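Local coordinates for phosphate-specific transport system accessory protein PhoU homolog (Pseudomonas aeruginosa, PDB 4Q25), which probably plays a role in regulating phosphate uptake, as a negative regulator of the Pho regulon, and forms a homodimer, at residues K35-A40 / Q54-D59; D167-A173 / L198-E202. All coordinates share one frame; numbering follows the deposited sequence.

Contact 1: K35-A40 / Q54-D59; sequences KQVNDA and QVREID
The short helix 49-56 packs against helix 15-45 in the first PhoU domain, with V55 and I58 meeting Q36. A type I beta turn from R56 to D59 then leads the polypeptide into helix 59-78. The CA atoms of Q36 and V55 come to 5.8 Å. The side chain of Q36 carries most of the contact. It is extended beyond CG and slides past I58 in the opposite direction, with Q36 CG 3.8 Å from I58 CG2. Its amide ends beside the turn. Q36 NE2 is modelled as a donor to V55 O at 2.4 Å, too short for the exact geometry to be trusted. On the other branch, Q36 OE1 is 3.4 Å from D59 OD1, a pair of acceptors, with the amide and carboxylate planes 34° apart. One turn along helix 15-45 from Q36, D39 CB touches V55 CG2 at 3.4 Å. D39 itself is held within its helix. K35 NZ forms a salt bridge to the syn lone pair of D39 OD2 at 2.7 Å, helped by a bend at the end of the lysine side chain (chi4 -59°). N38 ND2 gives a hydrogen bond to D39 OD1 from above the carboxylate plane (3.0 Å, 150° at the hydrogen). A40 and D59 touch V110 and D105 of helix 84-120. V55 and I58 thus pack on the aliphatic part of Q36, whose amide ends among V55 O and D59 in a doubtful bond, while K35 probably offsets the charge of D39.

Contact 2: D167-A173 / L198-E202; sequences DREYKTA and LRSLE
E202 OE2 lies over one face of the Y170 ring and also takes a salt bridge from R199 NH1 at 3.0 Å. Its nearest ring atom is Y170 CD2, at 3.1 Å, so it sits toward the rim. The ring and carboxylate planes are 35° apart. The Y170 ring is put between the helices by its first torsion, with CG opposite the backbone N (chi1 167°). L198 CB meets the ring edge in plane, 3.9 Å from Y170 CD1. R199 CD comes to 3.8 Å from Y170 OH. That hydroxyl is buried and has no partner in the model. Further along, A173 CB meets L198 CD1 at 4.1 Å. The other oxygen of the glutamate faces a second acid. E202 OE1 is 2.9 Å from D167 OD1, and the two side chains cross at about a right angle. These are two acceptors of like charge, not hydrogen-bonded to each other. D163 and D206 bring further acidic groups close to D167. The second subunit is near as well: its W196 packs on Y170, and its R199 on R199. The two segments run antiparallel at 169°, and their axes approach to 10.1 Å. They belong to the antiparallel pair of helices 153-183 and 188-220 in the second PhoU domain. The pair carries two acidic E/DXXXD motifs, D163 with D167 and E202 with D206. Such motifs bind metal in some PhoU relatives, though no metal is modelled here.

In the fold
Contact 1 belongs to the first PhoU domain and contact 2 to the second, one after the other along the chain. Their centres are 20 Å apart and their nearest atoms about 5 Å apart, without touching. They pair different helices, yet both border helix 84-120, where A40 and S200 each touch V110. Contact 1 is only partly buried. It joins a long helix to a short helix and turn, and no other subunit of the assembly reaches it. Contact 2 is buried between two long helices and adjoins the second subunit. The chemistry differs. Contact 1 has an amide, aliphatic groups, the K35-D39 salt bridge and acidic D59 touching D105. Contact 2 has an aromatic ring and crowded carboxylates, with D167 near D206.

Contact 1: K35-A40 / Q54-D59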
loop_
_atom_site.group_PDB
_atom_site.type_symbol
_atom_site.label_atom_id
_atom_site.label_comp_id
_atom_site.label_asym_id
_atom_site.label_seq_id
_atom_site.Cartn_x
_atom_site.Cartn_y
_atom_site.Cartn_z
ATOM N N LYS A 35 10.959 -13.581 -6.306
ATOM C CA LYS A 35 10.990 -14.936 -5.818
ATOM C C LYS A 35 9.997 -15.142 -4.674
ATOM O O LYS A 35 9.433 -16.228 -4.548
ATOM C CB LYS A 35 12.392 -15.290 -5.376
ATOM C CG LYS A 35 12.560 -16.734 -4.999
ATOM C CD LYS A 35 13.911 -16.954 -4.374
ATOM C CE LYS A 35 14.033 -18.383 -3.846
ATOM N NZ LYS A 35 12.979 -18.672 -2.827
ATOM N N GLN A 36 9.776 -14.112 -3.851
ATOM C CA GLN A 36 8.731 -14.179 -2.862
ATOM C C GLN A 36 7.334 -14.327 -3.527
ATOM O O GLN A 36 6.465 -15.053 -3.036
ATOM C CB GLN A 36 8.751 -12.948 -1.947
ATOM C CG GLN A 36 9.589 -13.041 -0.678
ATOM C CD GLN A 36 9.114 -12.020 0.375
ATOM O OE1 GLN A 36 8.921 -10.856 0.065
ATOM N NE2 GLN A 36 8.889 -12.463 1.597
ATOM N N VAL A 37 7.094 -13.593 -4.605
ATOM C CA VAL A 37 5.820 -13.686 -5.293
ATOM C C VAL A 37 5.611 -15.096 -5.838
ATOM O O VAL A 37 4.563 -15.706 -5.580
ATOM C CB VAL A 37 5.715 -12.662 -6.414
ATOM C CG1 VAL A 37 4.494 -12.897 -7.276
ATOM C CG2 VAL A 37 5.644 -11.272 -5.845
ATOM N N ASN A 38 6.618 -15.597 -6.560
ATOM C CA ASN A 38 6.638 -16.970 -7.060
ATOM C C ASN A 38 6.310 -18.000 -5.973
ATOM O O ASN A 38 5.396 -18.818 -6.126
ATOM C CB ASN A 38 8.017 -17.269 -7.646
ATOM C CG ASN A 38 8.155 -18.696 -8.146
ATOM O OD1 ASN A 38 7.786 -19.008 -9.261
ATOM N ND2 ASN A 38 8.716 -19.555 -7.330
ATOM N N ASP A 39 7.040 -17.951 -4.865
ATOM C CA ASP A 39 6.854 -18.903 -3.780
ATOM C C ASP A 39 5.515 -18.772 -3.100
ATOM O O ASP A 39 4.934 -19.767 -2.697
ATOM C CB ASP A 39 7.960 -18.767 -2.746
ATOM C CG ASP A 39 9.331 -19.062 -3.324
ATOM O OD1 ASP A 39 9.412 -19.728 -4.369
ATOM O OD2 ASP A 39 10.331 -18.609 -2.728
ATOM N N ALA A 40 5.017 -17.560 -2.929
ATOM C CA ALA A 40 3.723 -17.378 -2.305
ATOM C C ALA A 40 2.625 -17.994 -3.143
ATOM O O ALA A 40 1.782 -18.695 -2.636
ATOM C CB ALA A 40 3.427 -15.918 -2.103
ATOM N N GLN A 54 8.271 -19.887 4.799
ATOM C CA GLN A 54 9.575 -19.445 4.287
ATOM C C GLN A 54 9.488 -18.059 3.656
ATOM O O GLN A 54 10.401 -17.253 3.809
ATOM C CB GLN A 54 10.098 -20.454 3.287
ATOM C CG GLN A 54 11.448 -20.137 2.673
ATOM C CD GLN A 54 11.925 -21.283 1.788
ATOM O OE1 GLN A 54 11.795 -22.449 2.172
ATOM N NE2 GLN A 54 12.447 -20.965 0.594
ATOM N N VAL A 55 8.353 -17.776 3.004
ATOM C CA VAL A 55 8.110 -16.496 2.381
ATOM C C VAL A 55 7.976 -15.373 3.410
ATOM O O VAL A 55 8.405 -14.255 3.169
ATOM C CB VAL A 55 6.851 -16.539 1.502
ATOM C CG1 VAL A 55 6.354 -15.150 1.193
ATOM C CG2 VAL A 55 7.125 -17.353 0.263
ATOM N N ARG A 56 7.296 -15.608 4.502
ATOM C CA ARG A 56 7.177 -14.591 5.510
ATOM C C ARG A 56 8.508 -14.257 6.142
ATOM O O ARG A 56 8.796 -13.144 6.410
ATOM C CB ARG A 56 6.147 -14.977 6.551
ATOM C CG ARG A 56 5.162 -15.984 6.042
ATOM C CD ARG A 56 3.736 -15.649 6.355
ATOM N NE ARG A 56 3.624 -14.812 7.528
ATOM C CZ ARG A 56 3.278 -15.237 8.729
ATOM N NH1 ARG A 56 3.014 -16.510 8.930
ATOM N NH2 ARG A 56 3.196 -14.377 9.729
ATOM N N GLU A 57 9.316 -15.251 6.379
ATOM C CA GLU A 57 10.619 -15.068 6.989
ATOM C C GLU A 57 11.646 -14.324 6.114
ATOM O O GLU A 57 12.715 -13.967 6.584
ATOM C CB GLU A 57 11.189 -16.430 7.402
ATOM C CG GLU A 57 10.417 -17.037 8.562
ATOM C CD GLU A 57 10.773 -18.472 8.808
ATOM O OE1 GLU A 57 11.590 -19.022 8.027
ATOM O OE2 GLU A 57 10.217 -19.038 9.779
ATOM N N ILE A 58 11.342 -14.124 4.842
ATOM C CA ILE A 58 12.227 -13.382 3.958
ATOM C C ILE A 58 11.876 -11.896 4.098
ATOM O O ILE A 58 12.696 -11.009 3.832
ATOM C CB ILE A 58 12.065 -13.870 2.498
ATOM C CG1 ILE A 58 12.691 -15.260 2.324
ATOM C CG2 ILE A 58 12.706 -12.908 1.506
ATOM C CD1 ILE A 58 12.074 -16.084 1.202
ATOM N N ASP A 59 10.654 -11.632 4.548
ATOM C CA ASP A 59 10.106 -10.296 4.457
ATOM C C ASP A 59 10.917 -9.317 5.303
ATOM O O ASP A 59 11.012 -8.138 4.980
ATOM C CB ASP A 59 8.588 -10.274 4.767
ATOM C CG ASP A 59 7.846 -9.178 3.975
ATOM O OD1 ASP A 59 8.237 -8.872 2.787
ATOM O OD2 ASP A 59 6.890 -8.595 4.552
#

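Contact 2: D167-A173 / L198-E202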
loop_
_atom_site.group_PDB
_atom_site.type_symbol
_atom_site.label_atom_id
_atom_site.label_comp_id
_atom_site.label_asym_id
_atom_site.label_seq_id
_atom_site.Cartn_x
_atom_site.Cartn_y
_atom_site.Cartn_z
ATOM N N ASP A 167 -6.400 -5.901 -13.647
ATOM C CA ASP A 167 -7.496 -5.409 -12.799
ATOM C C ASP A 167 -8.847 -5.898 -13.338
ATOM O O ASP A 167 -9.774 -6.162 -12.573
ATOM C CB ASP A 167 -7.480 -3.879 -12.670
ATOM C CG ASP A 167 -6.162 -3.334 -12.069
ATOM O OD1 ASP A 167 -5.425 -4.080 -11.383
ATOM O OD2 ASP A 167 -5.836 -2.141 -12.285
ATOM N N ARG A 168 -8.936 -6.029 -14.656
ATOM C CA ARG A 168 -10.141 -6.518 -15.308
ATOM C C ARG A 168 -10.400 -7.985 -14.956
ATOM O O ARG A 168 -11.516 -8.363 -14.591
ATOM C CB ARG A 168 -10.024 -6.371 -16.832
ATOM C CG ARG A 168 -11.360 -6.381 -17.530
ATOM C CD ARG A 168 -11.254 -6.699 -19.021
ATOM N NE ARG A 168 -12.563 -7.098 -19.553
ATOM C CZ ARG A 168 -12.823 -7.343 -20.835
ATOM N NH1 ARG A 168 -11.872 -7.239 -21.751
ATOM N NH2 ARG A 168 -14.049 -7.701 -21.199
ATOM N N GLU A 169 -9.372 -8.810 -15.084
ATOM C CA GLU A 169 -9.437 -10.201 -14.649
ATOM C C GLU A 169 -9.813 -10.363 -13.159
ATOM O O GLU A 169 -10.560 -11.270 -12.782
ATOM C CB GLU A 169 -8.083 -10.854 -14.866
ATOM C CG GLU A 169 -7.722 -11.074 -16.318
ATOM C CD GLU A 169 -6.367 -11.668 -16.464
ATOM O OE1 GLU A 169 -5.521 -11.538 -15.534
ATOM O OE2 GLU A 169 -6.138 -12.288 -17.509
ATOM N N TYR A 170 -9.288 -9.485 -12.318
ATOM C CA TYR A 170 -9.606 -9.512 -10.917
ATOM C C TYR A 170 -11.116 -9.288 -10.699
ATOM O O TYR A 170 -11.752 -10.029 -9.949
ATOM C CB TYR A 170 -8.778 -8.489 -10.125
ATOM C CG TYR A 170 -9.310 -8.291 -8.722
ATOM C CD1 TYR A 170 -9.040 -9.214 -7.725
ATOM C CD2 TYR A 170 -10.145 -7.214 -8.412
ATOM C CE1 TYR A 170 -9.570 -9.075 -6.450
ATOM C CE2 TYR A 170 -10.667 -7.047 -7.142
ATOM C CZ TYR A 170 -10.376 -7.982 -6.160
ATOM O OH TYR A 170 -10.886 -7.841 -4.896
ATOM N N LYS A 171 -11.694 -8.287 -11.354
ATOM C CA LYS A 171 -13.112 -7.972 -11.143
ATOM C C LYS A 171 -14.028 -9.096 -11.627
ATOM O O LYS A 171 -15.060 -9.334 -11.009
ATOM C CB LYS A 171 -13.492 -6.636 -11.785
ATOM C CG LYS A 171 -12.836 -5.439 -11.111
ATOM C CD LYS A 171 -13.262 -4.107 -11.723
ATOM C CE LYS A 171 -12.888 -2.958 -10.800
ATOM N NZ LYS A 171 -13.351 -1.627 -11.302
ATOM N N THR A 172 -13.642 -9.815 -12.681
ATOM C CA THR A 172 -14.471 -10.921 -13.185
ATOM C C THR A 172 -14.315 -12.143 -12.276
ATOM O O THR A 172 -15.268 -12.909 -12.081
ATOM C CB THR A 172 -14.253 -11.309 -14.701
ATOM O OG1 THR A 172 -12.898 -11.694 -14.962
ATOM C CG2 THR A 172 -14.624 -10.180 -15.662
ATOM N N ALA A 173 -13.131 -12.328 -11.700
ATOM C CA ALA A 173 -12.955 -13.436 -10.747
ATOM C C ALA A 173 -13.713 -13.145 -9.478
ATOM O O ALA A 173 -14.292 -14.039 -8.921
ATOM C CB ALA A 173 -11.490 -13.722 -10.456
ATOM N N LEU A 198 -6.171 -12.928 -4.224
ATOM C CA LEU A 198 -6.343 -12.230 -5.518
ATOM C C LEU A 198 -6.188 -10.711 -5.418
ATOM O O LEU A 198 -5.581 -10.106 -6.288
ATOM C CB LEU A 198 -7.710 -12.537 -6.147
ATOM C CG LEU A 198 -7.867 -13.957 -6.680
ATOM C CD1 LEU A 198 -9.306 -14.252 -6.974
ATOM C CD2 LEU A 198 -7.062 -14.176 -7.936
ATOM N N ARG A 199 -6.706 -10.104 -4.358
ATOM C CA ARG A 199 -6.573 -8.670 -4.144
ATOM C C ARG A 199 -5.110 -8.278 -3.929
ATOM O O ARG A 199 -4.636 -7.289 -4.502
ATOM C CB ARG A 199 -7.460 -8.229 -2.977
ATOM C CG ARG A 199 -7.288 -6.784 -2.537
ATOM C CD ARG A 199 -7.922 -5.838 -3.538
ATOM N NE ARG A 199 -7.342 -4.497 -3.478
ATOM C CZ ARG A 199 -7.662 -3.510 -4.314
ATOM N NH1 ARG A 199 -8.550 -3.703 -5.288
ATOM N NH2 ARG A 199 -7.103 -2.327 -4.177
ATOM N N SER A 200 -4.389 -9.046 -3.123
ATOM C CA SER A 200 -2.937 -8.899 -3.017
ATOM C C SER A 200 -2.187 -9.102 -4.361
ATOM O O SER A 200 -1.223 -8.415 -4.660
ATOM C CB SER A 200 -2.372 -9.883 -1.969
ATOM O OG SER A 200 -2.815 -9.582 -0.636
ATOM N N LEU A 201 -2.588 -10.077 -5.161
ATOM C CA LEU A 201 -1.931 -10.226 -6.470
ATOM C C LEU A 201 -2.202 -8.987 -7.386
ATOM O O LEU A 201 -1.327 -8.510 -8.080
ATOM C CB LEU A 201 -2.361 -11.541 -7.132
ATOM C CG LEU A 201 -1.851 -12.804 -6.428
ATOM C CD1 LEU A 201 -2.420 -14.061 -7.072
ATOM C CD2 LEU A 201 -0.335 -12.859 -6.430
ATOM N N GLU A 202 -3.408 -8.461 -7.345
ATOM C CA GLU A 202 -3.751 -7.277 -8.097
ATOM C C GLU A 202 -2.902 -6.086 -7.667
ATOM O O GLU A 202 -2.453 -5.312 -8.500
ATOM C CB GLU A 202 -5.225 -6.931 -7.925
ATOM C CG GLU A 202 -5.627 -5.750 -8.770
ATOM C CD GLU A 202 -7.064 -5.311 -8.597
ATOM O OE1 GLU A 202 -7.601 -4.706 -9.543
ATOM O OE2 GLU A 202 -7.648 -5.542 -7.523
#